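Local coordinates for tail fiber protein (Pseudomonas aeruginosa, PDB 6CL6), which forms the trimeric receptor-binding fiber of an R2-type pyocin and probably recognises the surface of target Pseudomonas aeruginosa cells through its C-terminal region, at residues T315-F320 with L365-F370; T322-G327 with R346-T351; D309-I314 with V354-Y359; P279-L284 with R291-G296. One frame throughout, in Å; residues are numbered along the deposited sequence.

Interaction 1: T315-F320 with L365-F370; sequences TFPIPF and LSWEAF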
# COMPACT_ATOMS: atom_id res chain seq x y z
N THR A 315 -91.16 -29.52 25.75
CA THR A 315 -89.83 -29.12 26.19
C THR A 315 -88.97 -28.88 24.97
O THR A 315 -88.89 -29.74 24.07
CB THR A 315 -89.19 -30.18 27.10
OG1 THR A 315 -90.01 -30.39 28.25
CG2 THR A 315 -87.79 -29.74 27.54
N PHE A 316 -88.34 -27.70 24.91
CA PHE A 316 -87.56 -27.33 23.75
C PHE A 316 -86.33 -28.22 23.63
O PHE A 316 -85.72 -28.57 24.65
CB PHE A 316 -87.12 -25.87 23.86
CG PHE A 316 -88.26 -24.90 23.94
CD1 PHE A 316 -89.33 -24.98 23.07
CD2 PHE A 316 -88.25 -23.90 24.89
CE1 PHE A 316 -90.36 -24.07 23.14
CE2 PHE A 316 -89.29 -23.00 24.97
CZ PHE A 316 -90.34 -23.07 24.09
N PRO A 317 -85.93 -28.59 22.41
CA PRO A 317 -84.71 -29.39 22.24
C PRO A 317 -83.50 -28.86 23.00
O PRO A 317 -82.76 -29.66 23.59
CB PRO A 317 -84.50 -29.36 20.72
CG PRO A 317 -85.90 -29.26 20.15
CD PRO A 317 -86.67 -28.41 21.13
N ILE A 318 -83.26 -27.55 22.97
CA ILE A 318 -82.29 -26.93 23.87
C ILE A 318 -82.96 -25.76 24.57
O ILE A 318 -83.92 -25.17 24.06
CB ILE A 318 -81.04 -26.43 23.10
CG1 ILE A 318 -81.45 -25.42 22.01
CG2 ILE A 318 -80.29 -27.60 22.50
CD1 ILE A 318 -80.25 -24.79 21.29
N PRO A 319 -82.47 -25.38 25.74
CA PRO A 319 -83.02 -24.20 26.41
C PRO A 319 -82.67 -22.94 25.64
O PRO A 319 -81.57 -22.81 25.08
CB PRO A 319 -82.32 -24.21 27.78
CG PRO A 319 -81.73 -25.56 27.92
CD PRO A 319 -81.41 -26.03 26.55
N PHE A 320 -83.61 -22.02 25.61
CA PHE A 320 -83.31 -20.67 25.14
C PHE A 320 -82.42 -20.00 26.18
O PHE A 320 -82.72 -20.05 27.38
CB PHE A 320 -84.58 -19.86 24.91
CG PHE A 320 -85.34 -20.26 23.68
CD1 PHE A 320 -84.89 -19.91 22.41
CD2 PHE A 320 -86.56 -20.94 23.80
CE1 PHE A 320 -85.61 -20.26 21.28
CE2 PHE A 320 -87.28 -21.29 22.65
CZ PHE A 320 -86.82 -20.95 21.41
N LEU A 365 -99.78 -32.47 17.10
CA LEU A 365 -99.53 -31.13 16.62
C LEU A 365 -98.02 -30.91 16.51
O LEU A 365 -97.26 -31.28 17.41
CB LEU A 365 -100.14 -30.09 17.55
CG LEU A 365 -101.66 -29.83 17.37
CD1 LEU A 365 -102.49 -31.08 17.66
CD2 LEU A 365 -102.09 -28.67 18.26
N SER A 366 -97.60 -30.33 15.40
CA SER A 366 -96.23 -29.86 15.30
C SER A 366 -96.16 -28.42 15.76
O SER A 366 -97.19 -27.73 15.88
CB SER A 366 -95.70 -30.00 13.88
OG SER A 366 -96.48 -29.25 12.97
N TRP A 367 -94.94 -27.96 16.05
CA TRP A 367 -94.76 -26.63 16.57
C TRP A 367 -93.40 -26.08 16.17
O TRP A 367 -92.46 -26.82 15.88
CB TRP A 367 -94.92 -26.63 18.09
CG TRP A 367 -93.91 -27.46 18.81
CD1 TRP A 367 -94.09 -28.73 19.28
CD2 TRP A 367 -92.56 -27.11 19.12
NE1 TRP A 367 -92.95 -29.18 19.89
CE2 TRP A 367 -91.99 -28.21 19.80
CE3 TRP A 367 -91.79 -25.97 18.91
CZ2 TRP A 367 -90.66 -28.20 20.25
CZ3 TRP A 367 -90.46 -25.97 19.36
CH2 TRP A 367 -89.92 -27.06 20.02
N GLU A 368 -93.31 -24.74 16.16
CA GLU A 368 -92.06 -24.02 16.00
C GLU A 368 -92.00 -22.92 17.05
O GLU A 368 -93.03 -22.35 17.45
CB GLU A 368 -91.95 -23.40 14.61
CG GLU A 368 -91.29 -24.25 13.58
CD GLU A 368 -90.95 -23.44 12.32
OE1 GLU A 368 -91.85 -23.22 11.48
OE2 GLU A 368 -89.80 -22.98 12.21
N ALA A 369 -90.79 -22.61 17.50
CA ALA A 369 -90.57 -21.55 18.47
C ALA A 369 -89.27 -20.85 18.12
O ALA A 369 -88.39 -21.43 17.50
CB ALA A 369 -90.50 -22.10 19.89
N PHE A 370 -89.16 -19.57 18.51
CA PHE A 370 -87.95 -18.81 18.26
C PHE A 370 -87.65 -17.94 19.47
O PHE A 370 -88.53 -17.61 20.26
CB PHE A 370 -88.06 -18.00 16.96
CG PHE A 370 -89.12 -16.93 16.98
CD1 PHE A 370 -90.44 -17.26 16.70
CD2 PHE A 370 -88.79 -15.62 17.27
CE1 PHE A 370 -91.42 -16.28 16.73
CE2 PHE A 370 -89.75 -14.63 17.30
CZ PHE A 370 -91.08 -14.96 17.03
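Phe316 presents the edge of its ring to the face of Trp367, an offset edge-to-face pair with centroids 5.8 Å apart and planes at 61°. The touching atoms lie at the rims of the two rings: Phe316 CD1 comes within 3.7 Å of Trp367 CH2. That same CH2 corner is met in the plane of the indole by Pro317, which comes head-on to the tryptophan side chain and brings CD to 3.7 Å. With CG set between the backbone N and the carbonyl carbon (chi1 62°), Trp367 reaches from strand 363-371 toward the loop that carries both residues. Two residues further along the strand, on the same side, the small Ala369 offers its CB to two rings at once, 3.8 Å from Phe316 CE1 and 4.1 Å from Phe320 CZ. Phe320 also lays CE1 against the carbonyl carbon of Phe370, at 3.6 Å, and its CE2 covers one face of the Phe316 ring near the rim. Gln300 of strand 297-306 packs on Phe316, Pro317 and Phe320. No hydrogen bond joins the two segments, which meet through ring edges and a methyl group; the loop is therefore held to this strand by apolar and aromatic contacts, largely buried.

Interaction 2: T322-G327 with R346-T351; sequences TLCLGG and RGATTT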
# COMPACT_ATOMS: atom_id res chain seq x y z
N THR A 322 -81.98 -16.93 27.02
CA THR A 322 -82.62 -15.82 27.73
C THR A 322 -84.14 -15.91 27.70
O THR A 322 -84.76 -15.86 28.76
CB THR A 322 -82.14 -14.49 27.14
OG1 THR A 322 -80.72 -14.40 27.27
CG2 THR A 322 -82.77 -13.32 27.86
N LEU A 323 -84.76 -15.99 26.52
CA LEU A 323 -86.21 -16.08 26.49
C LEU A 323 -86.70 -16.61 25.16
O LEU A 323 -86.04 -16.49 24.13
CB LEU A 323 -86.87 -14.72 26.77
CG LEU A 323 -87.04 -13.75 25.61
CD1 LEU A 323 -87.82 -12.53 26.05
CD2 LEU A 323 -85.68 -13.33 25.05
N CYS A 324 -87.89 -17.20 25.19
CA CYS A 324 -88.61 -17.55 23.97
C CYS A 324 -89.37 -16.32 23.49
O CYS A 324 -90.06 -15.67 24.29
CB CYS A 324 -89.56 -18.71 24.24
SG CYS A 324 -90.63 -19.08 22.88
N LEU A 325 -89.23 -15.99 22.21
CA LEU A 325 -89.87 -14.80 21.65
C LEU A 325 -91.24 -15.07 21.03
O LEU A 325 -92.02 -14.13 20.84
CB LEU A 325 -88.96 -14.16 20.60
CG LEU A 325 -87.73 -13.44 21.17
CD1 LEU A 325 -86.81 -13.00 20.05
CD2 LEU A 325 -88.15 -12.26 22.04
N GLY A 326 -91.54 -16.30 20.69
CA GLY A 326 -92.81 -16.60 20.06
C GLY A 326 -92.80 -18.01 19.51
O GLY A 326 -91.79 -18.72 19.57
N GLY A 327 -93.95 -18.40 18.98
CA GLY A 327 -94.13 -19.73 18.44
C GLY A 327 -95.53 -19.91 17.90
O GLY A 327 -96.38 -19.00 17.96
N ARG A 346 -98.34 -20.97 23.77
CA ARG A 346 -98.36 -19.99 24.84
C ARG A 346 -97.53 -20.49 26.01
O ARG A 346 -97.09 -21.64 26.04
CB ARG A 346 -99.79 -19.68 25.29
CG ARG A 346 -100.36 -20.66 26.32
CD ARG A 346 -101.83 -20.37 26.59
NE ARG A 346 -102.34 -21.16 27.72
CZ ARG A 346 -102.84 -22.40 27.61
NH1 ARG A 346 -102.88 -23.00 26.43
NH2 ARG A 346 -103.28 -23.04 28.69
N GLY A 347 -97.36 -19.62 27.00
CA GLY A 347 -96.75 -20.01 28.25
C GLY A 347 -95.30 -20.40 28.14
O GLY A 347 -94.83 -21.23 28.93
N ALA A 348 -94.58 -19.82 27.20
CA ALA A 348 -93.20 -20.23 26.94
C ALA A 348 -92.26 -19.69 28.01
O ALA A 348 -92.29 -18.50 28.33
CB ALA A 348 -92.75 -19.72 25.57
N THR A 349 -91.42 -20.58 28.54
CA THR A 349 -90.27 -20.20 29.35
C THR A 349 -89.02 -20.42 28.50
O THR A 349 -89.09 -20.62 27.28
CB THR A 349 -90.22 -21.00 30.66
OG1 THR A 349 -89.88 -22.37 30.39
CG2 THR A 349 -91.57 -20.94 31.37
N THR A 350 -87.84 -20.43 29.14
CA THR A 350 -86.63 -20.76 28.40
C THR A 350 -86.60 -22.24 28.02
O THR A 350 -85.84 -22.62 27.13
CB THR A 350 -85.39 -20.44 29.21
OG1 THR A 350 -85.49 -21.07 30.50
CG2 THR A 350 -85.24 -18.95 29.38
N THR A 351 -87.41 -23.08 28.68
CA THR A 351 -87.33 -24.53 28.49
C THR A 351 -88.61 -25.20 28.04
O THR A 351 -88.54 -26.30 27.48
CB THR A 351 -86.87 -25.20 29.80
OG1 THR A 351 -87.76 -24.86 30.87
CG2 THR A 351 -85.45 -24.74 30.17
O HOH W 1 -89.42 -17.17 27.70
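A water molecule does what no direct hydrogen bond does here: it bridges Cys324 and Ala348, accepting from Cys324 N at 2.9 Å and donating to Ala348 O at 3.2 Å. Beside this bridge the side chains of the same two residues meet. Cys324 swings its sulfur opposite the backbone N (chi1 173°), which lays SG against the methyl group of Ala348, with SG to CB at 3.5 Å. The CB of Cys324 also rests 3.6 Å from Thr349 O, and so the cysteine touches both a side chain and a backbone carbonyl of the loop. At the other end of the contact a methyl group faces a carbonyl: Thr350 CG2 lies 3.2 Å from Thr322 O, a close approach that involves no hydroxyl. The loop is shaped from within by Thr349, whose OG1 accepts from Thr351 N at 3.1 Å along a fairly straight N-H...O line of 163°. On the facing segment, Thr322 and Leu323 are both opposite Arg372, while Leu325 and Gly326 are both opposite Phe370. The contact thus brings the loop joining strands 343-346 and 352-357 against the start of strand 324-331, combining an ST turn on the loop side with two classic beta bulges where 322-327 pairs with the C-terminal strand.

Interaction 3: D309-I314 with V354-Y359; sequences DADASI and VIRNGY. With CA (calcium ion), chain I.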
# COMPACT_ATOMS: atom_id res chain seq x y z
N ASP A 309 -109.38 -31.12 22.81
CA ASP A 309 -109.84 -29.86 23.41
C ASP A 309 -109.05 -29.49 24.65
O ASP A 309 -109.61 -29.06 25.66
CB ASP A 309 -111.36 -29.96 23.77
CG ASP A 309 -112.26 -30.05 22.56
OD1 ASP A 309 -111.96 -29.44 21.50
OD2 ASP A 309 -113.31 -30.74 22.66
N ALA A 310 -107.72 -29.61 24.60
CA ALA A 310 -106.93 -29.49 25.83
C ALA A 310 -105.46 -29.23 25.48
O ALA A 310 -105.07 -29.24 24.32
CB ALA A 310 -107.05 -30.75 26.70
N ASP A 311 -104.65 -29.04 26.53
CA ASP A 311 -103.25 -28.67 26.41
C ASP A 311 -102.31 -29.86 26.52
O ASP A 311 -102.62 -30.89 27.14
CB ASP A 311 -102.84 -27.67 27.50
CG ASP A 311 -103.54 -26.34 27.40
OD1 ASP A 311 -103.86 -25.91 26.28
OD2 ASP A 311 -103.76 -25.72 28.45
N ALA A 312 -101.13 -29.69 25.95
CA ALA A 312 -99.99 -30.55 26.24
C ALA A 312 -98.76 -29.66 26.35
O ALA A 312 -98.62 -28.68 25.59
CB ALA A 312 -99.77 -31.62 25.17
N SER A 313 -97.87 -30.02 27.26
CA SER A 313 -96.63 -29.28 27.47
C SER A 313 -95.54 -29.82 26.56
O SER A 313 -95.48 -31.01 26.25
CB SER A 313 -96.18 -29.41 28.93
OG SER A 313 -97.09 -28.76 29.78
N ILE A 314 -94.66 -28.92 26.10
CA ILE A 314 -93.51 -29.33 25.32
C ILE A 314 -92.25 -28.83 26.02
O ILE A 314 -92.27 -27.86 26.78
CB ILE A 314 -93.52 -28.83 23.86
CG1 ILE A 314 -93.57 -27.30 23.81
CG2 ILE A 314 -94.70 -29.45 23.09
CD1 ILE A 314 -93.23 -26.70 22.42
N VAL A 354 -96.65 -24.34 26.17
CA VAL A 354 -97.94 -25.04 26.25
C VAL A 354 -98.61 -24.98 24.89
O VAL A 354 -98.80 -23.89 24.33
CB VAL A 354 -98.85 -24.46 27.34
CG1 VAL A 354 -100.18 -25.23 27.39
CG2 VAL A 354 -98.14 -24.50 28.70
N ILE A 355 -98.94 -26.15 24.36
CA ILE A 355 -99.59 -26.29 23.07
C ILE A 355 -101.05 -26.63 23.32
O ILE A 355 -101.36 -27.61 24.02
CB ILE A 355 -98.91 -27.35 22.19
CG1 ILE A 355 -97.42 -27.03 21.98
CG2 ILE A 355 -99.64 -27.47 20.86
CD1 ILE A 355 -97.14 -25.64 21.40
N ARG A 356 -101.95 -25.82 22.77
CA ARG A 356 -103.39 -26.02 22.93
C ARG A 356 -103.98 -26.65 21.67
O ARG A 356 -103.74 -26.16 20.56
CB ARG A 356 -104.09 -24.70 23.24
CG ARG A 356 -105.51 -24.84 23.75
CD ARG A 356 -105.94 -23.52 24.37
NE ARG A 356 -107.22 -23.57 25.06
CZ ARG A 356 -107.40 -24.08 26.28
NH1 ARG A 356 -106.40 -24.64 26.93
NH2 ARG A 356 -108.60 -24.05 26.84
N ASN A 357 -104.77 -27.70 21.86
CA ASN A 357 -105.43 -28.40 20.76
C ASN A 357 -106.93 -28.16 20.82
O ASN A 357 -107.61 -28.70 21.70
CB ASN A 357 -105.12 -29.88 20.80
CG ASN A 357 -105.91 -30.67 19.80
OD1 ASN A 357 -106.20 -30.20 18.71
ND2 ASN A 357 -106.30 -31.88 20.20
N GLY A 358 -107.44 -27.36 19.89
CA GLY A 358 -108.87 -27.13 19.81
C GLY A 358 -109.67 -28.22 19.12
O GLY A 358 -110.88 -28.16 19.16
N TYR A 359 -109.01 -29.21 18.51
CA TYR A 359 -109.72 -30.28 17.83
C TYR A 359 -110.27 -31.27 18.85
O TYR A 359 -109.60 -31.55 19.86
CB TYR A 359 -108.80 -31.01 16.87
CG TYR A 359 -109.48 -32.08 16.04
CD1 TYR A 359 -110.58 -31.79 15.28
CD2 TYR A 359 -108.96 -33.37 15.96
CE1 TYR A 359 -111.21 -32.77 14.51
CE2 TYR A 359 -109.53 -34.33 15.20
CZ TYR A 359 -110.68 -34.03 14.47
OH TYR A 359 -111.26 -34.99 13.71
CA CA I . -113.13 -28.10 19.92
O HOH W 2 -114.83 -29.72 20.72
O HOH W 3 -113.34 -29.37 17.87
O HOH W 4 -112.28 -25.84 19.32
O HOH W 5 -115.19 -27.09 19.25
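Asp309 OD1 and Gly358 O come within 2.9 Å of each other because both bind one calcium ion, each at 2.4 Å. Four waters and Pro337 O of the third subunit complete the coordination; water 2 also donates to Asp309 OD2. Next to the site, Asp309 N gives its hydrogen to Tyr359 O at 3.0 Å. Strands 310-315 and 352-357 run antiparallel here. Ala312 and Ile355 form a reciprocal hydrogen-bonded pair, N to O 2.8 Å in each direction, whereas at Ala310 and Asn357 the bond from Asn357 N is sound and the return bond weak. Between these pairs, Asp311 and Arg356 cross on the face they share with Val354. Arg356 NH1 meets Asp311 OD1 from above the carboxylate plane at 2.9 Å, with carboxylate and guanidinium turned 55° apart. The carboxylate has a second cationic partner in Arg346, through OD2, and Arg356 NE donates to Phe335 O of the third subunit. Asn357 OD1 receives Tyr359 N in an Asx turn and a further bond from Gln331; ND2 is satisfied by Pro307 O and Ala361 O. On the face carrying Ala312 and Ile355, Ile355 CG1 packs against Ile314 CG2. The chemistry implies that calcium and the charged network join this strand pair to another subunit, the positive ion probably offsetting repulsion between its clustered oxygens.

Interaction 4: P279-L284 with R291-G296; sequences PATASL and RDNDTG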
# COMPACT_ATOMS: atom_id res chain seq x y z
N PRO A 279 -70.43 -19.01 11.13
CA PRO A 279 -71.36 -20.05 10.68
C PRO A 279 -72.53 -20.19 11.64
O PRO A 279 -72.38 -20.07 12.86
CB PRO A 279 -70.51 -21.32 10.66
CG PRO A 279 -69.04 -20.82 10.69
CD PRO A 279 -69.09 -19.54 11.47
N ALA A 280 -73.70 -20.45 11.08
CA ALA A 280 -74.82 -20.92 11.88
C ALA A 280 -74.59 -22.38 12.25
O ALA A 280 -73.86 -23.11 11.56
CB ALA A 280 -76.14 -20.74 11.14
N THR A 281 -75.17 -22.79 13.37
CA THR A 281 -75.10 -24.16 13.84
C THR A 281 -76.52 -24.70 13.99
O THR A 281 -77.50 -23.95 13.99
CB THR A 281 -74.37 -24.28 15.17
OG1 THR A 281 -74.90 -23.32 16.09
CG2 THR A 281 -72.89 -24.03 14.97
N ALA A 282 -76.63 -26.02 14.09
CA ALA A 282 -77.97 -26.61 14.12
C ALA A 282 -77.86 -28.08 14.46
O ALA A 282 -76.78 -28.68 14.41
CB ALA A 282 -78.67 -26.42 12.78
N SER A 283 -79.01 -28.64 14.87
CA SER A 283 -79.23 -30.07 14.97
C SER A 283 -80.55 -30.33 14.25
O SER A 283 -81.62 -30.06 14.80
CB SER A 283 -79.29 -30.53 16.42
OG SER A 283 -79.71 -31.87 16.49
N LEU A 284 -80.47 -30.83 13.03
CA LEU A 284 -81.63 -30.83 12.13
C LEU A 284 -82.35 -32.17 12.14
O LEU A 284 -82.64 -32.74 11.10
CB LEU A 284 -81.19 -30.45 10.72
CG LEU A 284 -80.52 -29.08 10.56
CD1 LEU A 284 -80.17 -28.81 9.11
CD2 LEU A 284 -81.41 -27.96 11.11
N ARG A 291 -79.43 -22.10 14.97
CA ARG A 291 -78.96 -20.92 15.67
C ARG A 291 -78.13 -20.06 14.73
O ARG A 291 -77.15 -20.54 14.14
CB ARG A 291 -78.14 -21.31 16.90
CG ARG A 291 -77.65 -20.15 17.72
CD ARG A 291 -77.05 -20.68 19.04
NE ARG A 291 -76.75 -19.60 19.98
CZ ARG A 291 -76.61 -19.77 21.30
NH1 ARG A 291 -76.76 -20.98 21.84
NH2 ARG A 291 -76.33 -18.73 22.07
N ASP A 292 -78.54 -18.81 14.57
CA ASP A 292 -77.74 -17.81 13.87
C ASP A 292 -76.76 -17.22 14.88
O ASP A 292 -77.13 -16.40 15.72
CB ASP A 292 -78.63 -16.73 13.27
CG ASP A 292 -77.81 -15.54 12.77
OD1 ASP A 292 -76.83 -15.77 12.04
OD2 ASP A 292 -78.13 -14.39 13.13
N ASN A 293 -75.50 -17.61 14.79
CA ASN A 293 -74.52 -17.14 15.75
C ASN A 293 -74.08 -15.71 15.51
O ASN A 293 -73.48 -15.13 16.41
CB ASN A 293 -73.35 -18.11 15.74
CG ASN A 293 -73.77 -19.48 16.26
OD1 ASN A 293 -74.22 -19.60 17.40
ND2 ASN A 293 -73.69 -20.50 15.41
N ASP A 294 -74.42 -15.11 14.36
CA ASP A 294 -74.21 -13.68 14.19
C ASP A 294 -75.05 -12.88 15.18
O ASP A 294 -74.58 -11.88 15.73
CB ASP A 294 -74.57 -13.24 12.76
CG ASP A 294 -73.62 -13.75 11.71
OD1 ASP A 294 -72.41 -13.81 11.99
OD2 ASP A 294 -74.06 -14.07 10.58
N THR A 295 -76.32 -13.27 15.36
CA THR A 295 -77.23 -12.53 16.21
C THR A 295 -77.65 -13.28 17.47
O THR A 295 -78.16 -12.66 18.41
CB THR A 295 -78.50 -12.15 15.43
OG1 THR A 295 -79.24 -13.34 15.10
CG2 THR A 295 -78.16 -11.41 14.15
N GLY A 296 -77.50 -14.60 17.49
CA GLY A 296 -78.01 -15.40 18.59
C GLY A 296 -79.45 -15.85 18.45
O GLY A 296 -79.96 -16.51 19.36
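Asn293 ND2 is gripped by two acceptors of segment 279-284, Pro279 O at 2.9 Å and Thr281 OG1 at 3.1 Å, in the beta hairpin of strands 281-283 and 288-292. Both bonds are nearly straight, each with an N-H...O angle of 172°, and both acceptors lie close to the amide plane, so each amide hydrogen has its own acceptor and the two bonds fix the rotation of the amide across the hairpin's open end. Pro279 O is met on a lone pair. A chi1 of 49° tucks Thr281 OG1 over its own backbone, flanked by N and C, and turns the hydroxyl to the amide, which crosses the threonine at about a right angle. The same threonine pairs with Arg291 through reciprocal backbone bonds, Arg291 N to Thr281 O at 2.8 Å and Thr281 N to Arg291 O at 3.1 Å. Their side chains lie side by side and point the same way, although the extended arginine then leads away from the threonine, and its side chain packs on Pro321. Past the strand, the chain turns back on Asp292, whose backbone O accepts from Gly296 N. This end of the hairpin also faces neighbouring chains: Ala280 N donates to Asp294 of the second subunit, and Asp292 accepts from the indole of Trp290 of the third. Within the hairpin, Ala280 CB sits 3.2 Å from Arg291 O.

Overall arrangement
All four contacts lie in the C-terminal part of the fiber, far from the centre of the elongated chain. Interaction 4 closes first along the sequence; the other three interleave, with interaction 2 nested inside the loops closed by interactions 1 and 3, which themselves cross. Interactions 1, 2 and 4 reach one antiparallel five-stranded sheet, while interaction 3 belongs to a three-stranded sheet packed against it. Centres of interactions 1 and 2 are 8 Å apart, those of 3 and 4 about 29 Å. Trp367 on Ile314 and Arg346 with Asp311 knit the first three together. Contacts with other subunits recur throughout, consistent with a head that is built as a trimer.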